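Local coordinates for protein beta-1,4-galactanase (Humicola insolens, PDB 1HJQ) that hydrolyses beta-1,4-galactosidic linkages in type I arabinogalactans, as a family 53 glycoside hydrolase built on a TIM barrel, at residues A66-K70 with F120-I125; E135-G139 with T187-W191; G75-N79 with G124-D128. One frame throughout, in Å; residues are numbered along the deposited sequence.

Interaction 1: residues A66-K70 with F120-I125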
loop_
_atom_site.group_PDB
_atom_site.type_symbol
_atom_site.label_atom_id
_atom_site.label_comp_id
_atom_site.label_asym_id
_atom_site.label_seq_id
_atom_site.Cartn_x
_atom_site.Cartn_y
_atom_site.Cartn_z
ATOM N N ALA A 66 4.633 12.779 -6.729
ATOM C CA ALA A 66 3.323 12.849 -7.359
ATOM C C ALA A 66 3.416 13.581 -8.692
ATOM O O ALA A 66 3.031 13.054 -9.735
ATOM C CB ALA A 66 2.345 13.557 -6.437
ATOM N N ARG A 67 3.942 14.798 -8.652
ATOM C CA ARG A 67 4.075 15.599 -9.849
ATOM C C ARG A 67 4.753 14.770 -10.937
ATOM O O ARG A 67 4.298 14.742 -12.080
ATOM C CB ARG A 67 4.871 16.860 -9.528
ATOM C CG ARG A 67 4.765 17.955 -10.563
ATOM C CD ARG A 67 5.405 19.224 -10.041
ATOM N NE ARG A 67 4.600 19.864 -9.001
ATOM C CZ ARG A 67 5.107 20.591 -8.009
ATOM N NH1 ARG A 67 6.421 20.763 -7.920
ATOM N NH2 ARG A 67 4.308 21.155 -7.113
ATOM N N ARG A 68 5.824 14.075 -10.581
ATOM C CA ARG A 68 6.529 13.239 -11.549
ATOM C C ARG A 68 5.643 12.096 -12.036
ATOM O O ARG A 68 5.553 11.836 -13.228
ATOM C CB ARG A 68 7.813 12.666 -10.935
ATOM C CG ARG A 68 8.969 13.659 -10.871
ATOM C CD ARG A 68 10.190 13.073 -10.168
ATOM N NE ARG A 68 10.647 11.833 -10.793
ATOM C CZ ARG A 68 11.740 11.172 -10.428
ATOM N NH1 ARG A 68 12.492 11.638 -9.438
ATOM N NH2 ARG A 68 12.080 10.048 -11.053
ATOM N N ALA A 69 4.993 11.411 -11.102
ATOM C CA ALA A 69 4.117 10.295 -11.439
ATOM C C ALA A 69 3.029 10.726 -12.421
ATOM O O ALA A 69 2.686 9.991 -13.350
ATOM C CB ALA A 69 3.488 9.741 -10.174
ATOM N N LYS A 70 2.493 11.921 -12.199
ATOM C CA LYS A 70 1.450 12.483 -13.041
ATOM C C LYS A 70 1.979 12.763 -14.459
ATOM O O LYS A 70 1.302 12.485 -15.451
ATOM C CB LYS A 70 0.936 13.777 -12.402
ATOM C CG LYS A 70 -0.148 14.509 -13.182
ATOM C CD LYS A 70 -0.384 15.898 -12.588
ATOM C CE LYS A 70 -1.476 16.664 -13.329
ATOM N NZ LYS A 70 -1.636 18.047 -12.781
ATOM N N PHE A 120 -1.852 18.639 -1.890
ATOM C CA PHE A 120 -1.880 18.103 -3.246
ATOM C C PHE A 120 -2.864 18.898 -4.103
ATOM O O PHE A 120 -2.575 19.225 -5.253
ATOM C CB PHE A 120 -2.285 16.626 -3.241
ATOM C CG PHE A 120 -1.208 15.708 -2.757
ATOM C CD1 PHE A 120 -1.152 15.316 -1.424
ATOM C CD2 PHE A 120 -0.229 15.255 -3.630
ATOM C CE1 PHE A 120 -0.133 14.488 -0.966
ATOM C CE2 PHE A 120 0.796 14.426 -3.183
ATOM C CZ PHE A 120 0.845 14.044 -1.851
ATOM N N ALA A 121 -4.023 19.207 -3.532
ATOM C CA ALA A 121 -5.049 19.967 -4.234
ATOM C C ALA A 121 -4.492 21.301 -4.716
ATOM O O ALA A 121 -4.619 21.653 -5.890
ATOM C CB ALA A 121 -6.232 20.204 -3.317
ATOM N N ASP A 122 -3.875 22.042 -3.801
ATOM C CA ASP A 122 -3.303 23.338 -4.133
ATOM C C ASP A 122 -2.170 23.206 -5.144
ATOM O O ASP A 122 -1.908 24.127 -5.919
ATOM C CB ASP A 122 -2.779 24.033 -2.871
ATOM C CG ASP A 122 -3.876 24.308 -1.856
ATOM O OD1 ASP A 122 -5.072 24.299 -2.239
ATOM O OD2 ASP A 122 -3.534 24.545 -0.678
ATOM N N ALA A 123 -1.498 22.059 -5.127
ATOM C CA ALA A 123 -0.394 21.810 -6.038
ATOM C C ALA A 123 -0.908 21.376 -7.400
ATOM O O ALA A 123 -0.141 21.276 -8.351
ATOM C CB ALA A 123 0.511 20.754 -5.468
ATOM N N GLY A 124 -2.209 21.119 -7.489
ATOM C CA GLY A 124 -2.798 20.697 -8.747
ATOM C C GLY A 124 -2.585 19.223 -9.038
ATOM O O GLY A 124 -2.688 18.781 -10.186
ATOM N N ILE A 125 -2.274 18.465 -7.988
ATOM C CA ILE A 125 -2.043 17.027 -8.090
ATOM C C ILE A 125 -3.337 16.306 -7.721
ATOM O O ILE A 125 -3.960 16.630 -6.717
ATOM C CB ILE A 125 -0.957 16.557 -7.086
ATOM C CG1 ILE A 125 0.355 17.326 -7.304
ATOM C CG2 ILE A 125 -0.764 15.051 -7.206
ATOM C CD1 ILE A 125 1.069 16.997 -8.584
#

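Interaction 2: residues E135-G139 with T187-W191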
loop_
_atom_site.group_PDB
_atom_site.type_symbol
_atom_site.label_atom_id
_atom_site.label_comp_id
_atom_site.label_asym_id
_atom_site.label_seq_id
_atom_site.Cartn_x
_atom_site.Cartn_y
_atom_site.Cartn_z
ATOM N N GLU A 135 -1.525 -0.851 7.214
ATOM C CA GLU A 135 -1.591 -2.139 7.903
ATOM C C GLU A 135 -1.969 -1.904 9.366
ATOM O O GLU A 135 -1.277 -2.367 10.275
ATOM C CB GLU A 135 -0.239 -2.871 7.836
ATOM C CG GLU A 135 0.256 -3.192 6.432
ATOM C CD GLU A 135 1.375 -4.240 6.416
ATOM O OE1 GLU A 135 2.351 -4.097 7.180
ATOM O OE2 GLU A 135 1.285 -5.208 5.630
ATOM N N ILE A 136 -3.063 -1.178 9.582
ATOM C CA ILE A 136 -3.523 -0.864 10.928
ATOM C C ILE A 136 -4.301 -1.988 11.623
ATOM O O ILE A 136 -5.200 -1.722 12.413
ATOM C CB ILE A 136 -4.382 0.425 10.929
ATOM C CG1 ILE A 136 -5.574 0.275 9.971
ATOM C CG2 ILE A 136 -3.518 1.611 10.523
ATOM C CD1 ILE A 136 -6.494 1.506 9.893
ATOM N N THR A 137 -3.929 -3.237 11.348
ATOM C CA THR A 137 -4.592 -4.393 11.945
ATOM C C THR A 137 -4.645 -4.338 13.471
ATOM O O THR A 137 -5.625 -4.767 14.077
ATOM C CB THR A 137 -3.894 -5.695 11.565
ATOM O OG1 THR A 137 -3.634 -5.709 10.158
ATOM C CG2 THR A 137 -4.768 -6.871 11.930
ATOM N N GLN A 138 -3.578 -3.845 14.091
ATOM C CA GLN A 138 -3.547 -3.729 15.547
ATOM C C GLN A 138 -3.807 -2.271 15.911
ATOM O O GLN A 138 -3.368 -1.785 16.959
ATOM C CB GLN A 138 -2.191 -4.170 16.114
ATOM C CG GLN A 138 -1.862 -5.651 15.919
ATOM C CD GLN A 138 -3.009 -6.580 16.320
ATOM O OE1 GLN A 138 -3.521 -6.516 17.441
ATOM N NE2 GLN A 138 -3.412 -7.454 15.399
ATOM N N GLY A 139 -4.519 -1.580 15.026
ATOM C CA GLY A 139 -4.837 -0.185 15.264
ATOM C C GLY A 139 -3.758 0.770 14.780
ATOM O O GLY A 139 -2.826 0.367 14.082
ATOM N N THR A 187 -9.322 -12.380 10.748
ATOM C CA THR A 187 -8.710 -11.112 11.128
ATOM C C THR A 187 -9.512 -9.974 10.475
ATOM O O THR A 187 -9.984 -9.066 11.147
ATOM C CB THR A 187 -7.251 -11.005 10.638
ATOM O OG1 THR A 187 -6.494 -12.153 11.040
ATOM C CG2 THR A 187 -6.602 -9.759 11.232
ATOM N N GLN A 188 -9.669 -10.045 9.158
ATOM C CA GLN A 188 -10.425 -9.024 8.413
ATOM C C GLN A 188 -11.833 -8.796 8.973
ATOM O O GLN A 188 -12.335 -7.661 8.986
ATOM C CB GLN A 188 -10.590 -9.415 6.960
ATOM C CG GLN A 188 -9.288 -9.672 6.172
ATOM C CD GLN A 188 -8.245 -8.566 6.306
ATOM O OE1 GLN A 188 -8.556 -7.360 6.289
ATOM N NE2 GLN A 188 -6.990 -8.981 6.403
ATOM N N ASN A 189 -12.457 -9.891 9.426
ATOM C CA ASN A 189 -13.813 -9.905 9.984
ATOM C C ASN A 189 -13.809 -9.320 11.395
ATOM O O ASN A 189 -14.606 -8.431 11.683
ATOM C CB ASN A 189 -14.386 -11.351 9.981
ATOM C CG ASN A 189 -15.857 -11.408 10.412
ATOM O OD1 ASN A 189 -16.537 -10.381 10.428
ATOM N ND2 ASN A 189 -16.356 -12.608 10.738
ATOM N N TRP A 190 -12.946 -9.841 12.268
ATOM C CA TRP A 190 -12.800 -9.356 13.645
ATOM C C TRP A 190 -12.580 -7.833 13.679
ATOM O O TRP A 190 -13.270 -7.086 14.379
ATOM C CB TRP A 190 -11.606 -10.085 14.265
ATOM C CG TRP A 190 -10.981 -9.453 15.454
ATOM C CD1 TRP A 190 -11.442 -9.491 16.730
ATOM C CD2 TRP A 190 -9.726 -8.756 15.497
ATOM N NE1 TRP A 190 -10.552 -8.872 17.574
ATOM C CE2 TRP A 190 -9.489 -8.411 16.842
ATOM C CE3 TRP A 190 -8.779 -8.393 14.529
ATOM C CZ2 TRP A 190 -8.338 -7.719 17.251
ATOM C CZ3 TRP A 190 -7.628 -7.700 14.938
ATOM C CH2 TRP A 190 -7.424 -7.375 16.287
ATOM N N TRP A 191 -11.606 -7.376 12.911
ATOM C CA TRP A 191 -11.289 -5.961 12.862
ATOM C C TRP A 191 -12.453 -5.064 12.433
ATOM O O TRP A 191 -12.928 -4.229 13.211
ATOM C CB TRP A 191 -10.114 -5.716 11.922
ATOM C CG TRP A 191 -9.461 -4.406 12.175
ATOM C CD1 TRP A 191 -8.444 -4.154 13.052
ATOM C CD2 TRP A 191 -9.787 -3.154 11.567
ATOM N NE1 TRP A 191 -8.113 -2.822 13.026
ATOM C CE2 TRP A 191 -8.922 -2.182 12.121
ATOM C CE3 TRP A 191 -10.727 -2.755 10.609
ATOM C CZ2 TRP A 191 -8.966 -0.839 11.746
ATOM C CZ3 TRP A 191 -10.772 -1.427 10.239
ATOM C CH2 TRP A 191 -9.895 -0.480 10.807
#

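Interaction 3: residues G75-N79 with G124-D128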
loop_
_atom_site.group_PDB
_atom_site.type_symbol
_atom_site.label_atom_id
_atom_site.label_comp_id
_atom_site.label_asym_id
_atom_site.label_seq_id
_atom_site.Cartn_x
_atom_site.Cartn_y
_atom_site.Cartn_z
ATOM N N GLY A 75 -1.560 7.180 -12.106
ATOM C CA GLY A 75 -2.470 7.604 -11.060
ATOM C C GLY A 75 -1.744 7.633 -9.728
ATOM O O GLY A 75 -0.630 7.102 -9.594
ATOM N N LEU A 76 -2.382 8.228 -8.730
ATOM C CA LEU A 76 -1.776 8.358 -7.421
ATOM C C LEU A 76 -2.564 7.703 -6.282
ATOM O O LEU A 76 -3.776 7.871 -6.162
ATOM C CB LEU A 76 -1.573 9.845 -7.121
ATOM C CG LEU A 76 -0.942 10.224 -5.783
ATOM C CD1 LEU A 76 0.478 9.663 -5.711
ATOM C CD2 LEU A 76 -0.933 11.733 -5.643
ATOM N N TYR A 77 -1.849 6.962 -5.445
ATOM C CA TYR A 77 -2.417 6.284 -4.287
ATOM C C TYR A 77 -1.535 6.723 -3.107
ATOM O O TYR A 77 -0.382 6.280 -2.966
ATOM C CB TYR A 77 -2.365 4.763 -4.527
ATOM C CG TYR A 77 -2.594 3.835 -3.335
ATOM C CD1 TYR A 77 -2.830 4.322 -2.043
ATOM C CD2 TYR A 77 -2.506 2.449 -3.503
ATOM C CE1 TYR A 77 -2.962 3.450 -0.959
ATOM C CE2 TYR A 77 -2.635 1.568 -2.427
ATOM C CZ TYR A 77 -2.857 2.069 -1.160
ATOM O OH TYR A 77 -2.942 1.184 -0.103
ATOM N N ILE A 78 -2.073 7.630 -2.292
ATOM C CA ILE A 78 -1.364 8.154 -1.127
ATOM C C ILE A 78 -1.585 7.224 0.056
ATOM O O ILE A 78 -2.716 6.941 0.435
ATOM C CB ILE A 78 -1.850 9.583 -0.762
ATOM C CG1 ILE A 78 -1.454 10.570 -1.868
ATOM C CG2 ILE A 78 -1.254 10.019 0.579
ATOM C CD1 ILE A 78 0.043 10.842 -1.972
ATOM N N ASN A 79 -0.483 6.760 0.632
ATOM C CA ASN A 79 -0.500 5.828 1.749
ATOM C C ASN A 79 -0.000 6.475 3.041
ATOM O O ASN A 79 1.204 6.530 3.288
ATOM C CB ASN A 79 0.372 4.627 1.362
ATOM C CG ASN A 79 0.733 3.736 2.535
ATOM O OD1 ASN A 79 1.806 3.148 2.538
ATOM N ND2 ASN A 79 -0.154 3.616 3.516
ATOM N N GLY A 124 -2.209 21.119 -7.489
ATOM C CA GLY A 124 -2.798 20.697 -8.747
ATOM C C GLY A 124 -2.585 19.223 -9.038
ATOM O O GLY A 124 -2.688 18.781 -10.186
ATOM N N ILE A 125 -2.274 18.465 -7.988
ATOM C CA ILE A 125 -2.043 17.027 -8.090
ATOM C C ILE A 125 -3.337 16.306 -7.721
ATOM O O ILE A 125 -3.960 16.630 -6.717
ATOM C CB ILE A 125 -0.957 16.557 -7.086
ATOM C CG1 ILE A 125 0.355 17.326 -7.304
ATOM C CG2 ILE A 125 -0.764 15.051 -7.206
ATOM C CD1 ILE A 125 1.069 16.997 -8.584
ATOM N N GLN A 126 -3.747 15.333 -8.520
ATOM C CA GLN A 126 -4.959 14.603 -8.196
ATOM C C GLN A 126 -4.631 13.304 -7.465
ATOM O O GLN A 126 -3.882 12.468 -7.976
ATOM C CB GLN A 126 -5.761 14.286 -9.459
ATOM C CG GLN A 126 -7.031 13.473 -9.201
ATOM C CD GLN A 126 -7.974 14.139 -8.196
ATOM O OE1 GLN A 126 -8.412 15.281 -8.391
ATOM N NE2 GLN A 126 -8.291 13.424 -7.116
ATOM N N VAL A 127 -5.187 13.156 -6.263
ATOM C CA VAL A 127 -4.999 11.960 -5.455
ATOM C C VAL A 127 -6.182 11.059 -5.787
ATOM O O VAL A 127 -7.330 11.468 -5.647
ATOM C CB VAL A 127 -5.029 12.286 -3.943
ATOM C CG1 VAL A 127 -4.754 11.032 -3.137
ATOM C CG2 VAL A 127 -4.012 13.362 -3.615
ATOM N N ASP A 128 -5.905 9.836 -6.222
ATOM C CA ASP A 128 -6.961 8.900 -6.594
ATOM C C ASP A 128 -7.392 7.947 -5.486
ATOM O O ASP A 128 -8.573 7.611 -5.376
ATOM C CB ASP A 128 -6.514 8.134 -7.828
ATOM C CG ASP A 128 -6.253 9.057 -8.995
ATOM O OD1 ASP A 128 -7.236 9.640 -9.496
ATOM O OD2 ASP A 128 -5.078 9.225 -9.393
#

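Interaction 1: residues A66-K70 with F120-I125
With CG1 turned beside its own backbone N (chi1 -57°), Ile125 parts its two branches so that both land on the helix of residues 66-70. CG2 meets the methyl of Ala66 (CG2 to CB 3.5 Å), while the longer branch brings CD1 against the backbone of Arg67, 3.5 Å from its CA. Lys70, one turn on from Ala66, is stretched from end to end (chi1 179°, all later torsions also close to 180°). It reaches past the isoleucine, and its NZ donates a 2.9 Å hydrogen bond to Gly124 O, tilted from the carbonyl plane. That oxygen belongs to a Schellman motif: Gly124 leaves the helix with positive phi, and Ile125 N turns back to Phe120 O, so the carbonyl that takes the lysine is that of the glycine just past the helix. The Phe120 ring presents its edge to Ala66, with CE2 3.7 Å from CB and the methyl in the ring plane. On the more exposed margin Arg67 NH2 comes near the methyl of Ala123, an apolar touch near the guanidinium plane. The contact thus joins two consecutive outer helices of the barrel, 59-71 and 102-123, near their C-terminal ends. Beneath it lies strand 75-80, whose Leu76 is touched by Ala66, Phe120 and Ile125; Phe120 also leans on Ile78 and on Val127.

Interaction 2: residues E135-G139 with T187-W191
Trp191 points the NE1-CD1 side of its indole at the carbonyls of Ile136 and Thr137, and Trp190, beside it, turns its six-membered ring toward Thr137 and Gln138. In Trp191, CG stands opposite the backbone N and beside the carbonyl carbon (chi1 -161°), which carries the pyrrole ring to the loop. There Thr137 O lies near the ring plane, 3.1 Å from CD1, and Ile136 O approaches obliquely, 3.2 Å from NE1. Farther round the same indole, Ile136 CD1 packs on CZ2 at 3.9 Å. The Trp190 ring reaches Thr137 O with CZ3 at 3.7 Å; the Gln138 amide plane is turned only 20° from the ring plane, while the two side chains cross at about a right angle, NE2 4.1 Å from CH2. The threonines meet through methyls, Thr137 CG2 to Thr187 CG2 at 3.5 Å. Replacing Trp191 by alanine is likely to open a gap between loop and helix, leaving Ile136 CD1 and the two carbonyls without this indole. Trp150 meets both indoles edge-to-face. Residues 135-139, in the loop after barrel strand 129-132, pack on helix 185-198; they include Glu135, the probable proton donor, whose OE2 bonds to Ser212. The indoles thus meet the loop through two backbone carbonyls and a few apolar carbons, whereas Thr137 OG1 bonds to Asp180 and Gln138 OE1 to Thr147, and Ile136 O is held within the loop by Gly139 N.

Interaction 3: residues G75-N79 with G124-D128
Leu76 and Asp128 pair across a beta-alpha-beta crossover of the (beta/alpha)8 barrel: strand 75-80 leads through helix 102-123 to residues 124-128, which feed the adjacent parallel strand 129-132. Two hydrogen bonds tie the start of the first strand to the residue that leads into the second. Leu76 N donates to Asp128 OD2 at 2.9 Å, nearly straight at 173°, and the carboxylate receives it on the anti lone pair of OD2, away from its other oxygen. In return Asp128 N donates to Leu76 O, also at 2.9 Å but more bent, with the donor tilted from the carbonyl plane. One aspartate thus serves both polar backbone atoms of Leu76, with its side chain as acceptor and its amide as donor. Asp128 CG sits beside its own backbone N (chi1 -60°), which lets the carboxylate fold back to the strand. The next backbone link, Leu76 with Ile129, continues the pairing into the sheet. Gln126 has its own acceptors: NE2 donates to Val127 O from above the carbonyl plane, 51° out of it, and also to Pro171 O. Below these polar links the side chains close up. Leu76 CD2 rests on Ile125 CG2 at 3.7 Å and on Val127 CG2 at 4.0 Å, with Phe120 of helix 102-123 packed against the group. Ile78 crosses Val127 at about a right angle, CG1 to CG1 3.6 Å. Gly75 lies beside the carboxylate, its CA 3.5 Å from Asp128 OD2.

In the fold
Interactions 1 and 3 are two layers of one packing region, with centres 7 Å apart and Gly124 and Ile125 in common: the first joins the outer helices, the second ties the strand beneath them to the connection that follows. They meet directly, for example where Ala66 CB packs 3.8 Å from Leu76 CD2, and through Phe120. Both lie by the N-terminal end of strand 75-80, away from the catalytic residues. Interaction 2 stands beyond the C-terminal end of strand 129-132, its centre 31 Å from that of interaction 1 and 25 Å from that of interaction 3. It includes Glu135, the probable proton donor, and the Thr137 side chain is about 10 Å from that of Glu245, the probable nucleophile.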